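Side-chain contact in Beta2-bungarotoxin (Bungarus multicinctus, PDB 1BUN), which is a snake-venom phospholipase A2 neurotoxin that hydrolyses phosphatidylcholine and carries, as its second chain, a Kunitz-type subunit related to pancreatic trypsin inhibitor: residues B[35-40]-B[44-49]. Numbering follows the deposited sequence.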
loop_
_atom_site.group_PDB
_atom_site.type_symbol
_atom_site.label_atom_id
_atom_site.label_comp_id
_atom_site.label_asym_id
_atom_site.label_seq_id
_atom_site.Cartn_x
_atom_site.Cartn_y
_atom_site.Cartn_z
ATOM N N PHE B 35 -4.948 23.433 -11.726
ATOM C CA PHE B 35 -5.989 23.864 -12.667
ATOM C C PHE B 35 -7.303 24.177 -11.947
ATOM O O PHE B 35 -7.448 23.892 -10.749
ATOM C CB PHE B 35 -6.203 22.848 -13.800
ATOM C CG PHE B 35 -7.078 21.678 -13.443
ATOM C CD1 PHE B 35 -6.737 20.807 -12.431
ATOM C CD2 PHE B 35 -8.226 21.421 -14.159
ATOM C CE1 PHE B 35 -7.537 19.686 -12.145
ATOM C CE2 PHE B 35 -9.023 20.300 -13.871
ATOM C CZ PHE B 35 -8.675 19.441 -12.869
ATOM N N ARG B 36 -8.230 24.832 -12.650
ATOM C CA ARG B 36 -9.517 25.185 -12.064
ATOM C C ARG B 36 -10.458 24.005 -12.275
ATOM O O ARG B 36 -10.926 23.782 -13.387
ATOM C CB ARG B 36 -10.081 26.451 -12.733
ATOM C CG ARG B 36 -9.282 27.743 -12.491
ATOM C CD ARG B 36 -9.981 28.985 -13.092
ATOM N NE ARG B 36 -10.695 29.755 -12.062
ATOM C CZ ARG B 36 -12.002 30.034 -12.090
ATOM N NH1 ARG B 36 -12.765 29.634 -13.099
ATOM N NH2 ARG B 36 -12.575 30.621 -11.054
ATOM N N TYR B 37 -10.660 23.197 -11.241
ATOM C CA TYR B 37 -11.550 22.022 -11.332
ATOM C C TYR B 37 -13.000 22.435 -11.012
ATOM O O TYR B 37 -13.253 23.055 -9.967
ATOM C CB TYR B 37 -11.101 20.923 -10.351
ATOM C CG TYR B 37 -11.970 19.691 -10.400
ATOM C CD1 TYR B 37 -12.137 18.989 -11.594
ATOM C CD2 TYR B 37 -12.662 19.249 -9.277
ATOM C CE1 TYR B 37 -12.973 17.892 -11.677
ATOM C CE2 TYR B 37 -13.508 18.134 -9.349
ATOM C CZ TYR B 37 -13.654 17.475 -10.558
ATOM O OH TYR B 37 -14.520 16.422 -10.686
ATOM N N GLY B 38 -13.945 22.045 -11.870
ATOM C CA GLY B 38 -15.331 22.412 -11.674
ATOM C C GLY B 38 -16.274 21.383 -11.091
ATOM O O GLY B 38 -17.475 21.623 -11.051
ATOM N N GLY B 39 -15.774 20.229 -10.669
ATOM C CA GLY B 39 -16.656 19.227 -10.077
ATOM C C GLY B 39 -17.570 18.363 -10.953
ATOM O O GLY B 39 -18.485 17.713 -10.436
ATOM N N CYS B 40 -17.314 18.316 -12.258
ATOM C CA CYS B 40 -18.131 17.525 -13.180
ATOM C C CYS B 40 -17.686 16.076 -13.285
ATOM O O CYS B 40 -18.365 15.253 -13.912
ATOM C CB CYS B 40 -18.090 18.150 -14.560
ATOM S SG CYS B 40 -18.721 19.847 -14.541
ATOM N N GLY B 44 -11.235 11.011 -13.733
ATOM C CA GLY B 44 -10.595 11.212 -12.451
ATOM C C GLY B 44 -9.225 11.848 -12.412
ATOM O O GLY B 44 -8.526 11.707 -11.406
ATOM N N ASN B 45 -8.820 12.534 -13.478
ATOM C CA ASN B 45 -7.513 13.191 -13.513
ATOM C C ASN B 45 -7.724 14.543 -12.855
ATOM O O ASN B 45 -7.973 15.561 -13.524
ATOM C CB ASN B 45 -7.009 13.363 -14.960
ATOM C CG ASN B 45 -5.561 13.835 -15.033
ATOM O OD1 ASN B 45 -4.936 14.101 -14.007
ATOM N ND2 ASN B 45 -5.023 13.946 -16.236
ATOM N N HIS B 46 -7.833 14.496 -11.534
ATOM C CA HIS B 46 -8.016 15.675 -10.692
ATOM C C HIS B 46 -7.814 15.217 -9.252
ATOM O O HIS B 46 -8.543 14.358 -8.745
ATOM C CB HIS B 46 -9.399 16.326 -10.898
ATOM C CG HIS B 46 -10.561 15.435 -10.572
ATOM N ND1 HIS B 46 -11.030 15.206 -9.297
ATOM C CD2 HIS B 46 -11.388 14.740 -11.396
ATOM C CE1 HIS B 46 -12.097 14.403 -9.387
ATOM N NE2 HIS B 46 -12.353 14.094 -10.645
ATOM N N PHE B 47 -6.827 15.776 -8.577
ATOM C CA PHE B 47 -6.574 15.340 -7.213
ATOM C C PHE B 47 -6.420 16.541 -6.278
ATOM O O PHE B 47 -5.927 17.580 -6.698
ATOM C CB PHE B 47 -5.314 14.421 -7.189
ATOM C CG PHE B 47 -5.242 13.443 -8.349
ATOM C CD1 PHE B 47 -4.758 13.846 -9.587
ATOM C CD2 PHE B 47 -5.733 12.162 -8.227
ATOM C CE1 PHE B 47 -4.772 12.990 -10.694
ATOM C CE2 PHE B 47 -5.753 11.292 -9.338
ATOM C CZ PHE B 47 -5.270 11.717 -10.573
ATOM N N LYS B 48 -6.823 16.388 -5.018
ATOM C CA LYS B 48 -6.725 17.460 -4.030
ATOM C C LYS B 48 -5.346 18.077 -3.968
ATOM O O LYS B 48 -5.223 19.228 -3.592
ATOM C CB LYS B 48 -7.006 16.975 -2.610
ATOM C CG LYS B 48 -8.063 15.907 -2.403
ATOM C CD LYS B 48 -7.943 15.349 -0.963
ATOM C CE LYS B 48 -8.845 14.125 -0.734
ATOM N NZ LYS B 48 -8.364 12.907 -1.444
ATOM N N SER B 49 -4.297 17.315 -4.252
ATOM C CA SER B 49 -2.959 17.880 -4.175
ATOM C C SER B 49 -1.898 17.253 -5.057
ATOM O O SER B 49 -2.100 16.182 -5.621
ATOM C CB SER B 49 -2.479 17.897 -2.724
ATOM O OG SER B 49 -2.343 16.589 -2.197
#
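The imidazole of His46 stacks face to face on the phenol ring of Tyr37: the centroids lie 4.0 Å apart and the planes differ by 18°. The overlap is offset, since Tyr37 CZ sits over the centre of the imidazole at 3.5 Å from its plane, whereas His46 CG lies toward the rim of the phenol. Tyr37 is sandwiched, with the backbone N of Gly39 3.3 Å above the centre of its other face.

Aliphatic contacts extend the stack. His46 CB makes a CH-pi contact over the Tyr37 face, 4.1 Å from the centroid, and also meets Phe35 at its ring edge, 3.8 Å from Phe35 CZ. With chi1 at 61°, His46 CG stands between its backbone N and carbonyl carbon, turning the imidazole along Tyr37 toward the hydroxyl.

Among polar atoms, His46 NE2 hydrogen-bonds Asn41 OD1, and Tyr37 OH receives a weak bond from Asn41 N, so the intervening loop ties both ring ends.

In this Kunitz fold, the contact packs strand 31-37 against the loop leading to helix 50-57. Tyr37 also touches Val20 and Ala22 of the antiparallel strand 20-26, while Phe47 faces the helix.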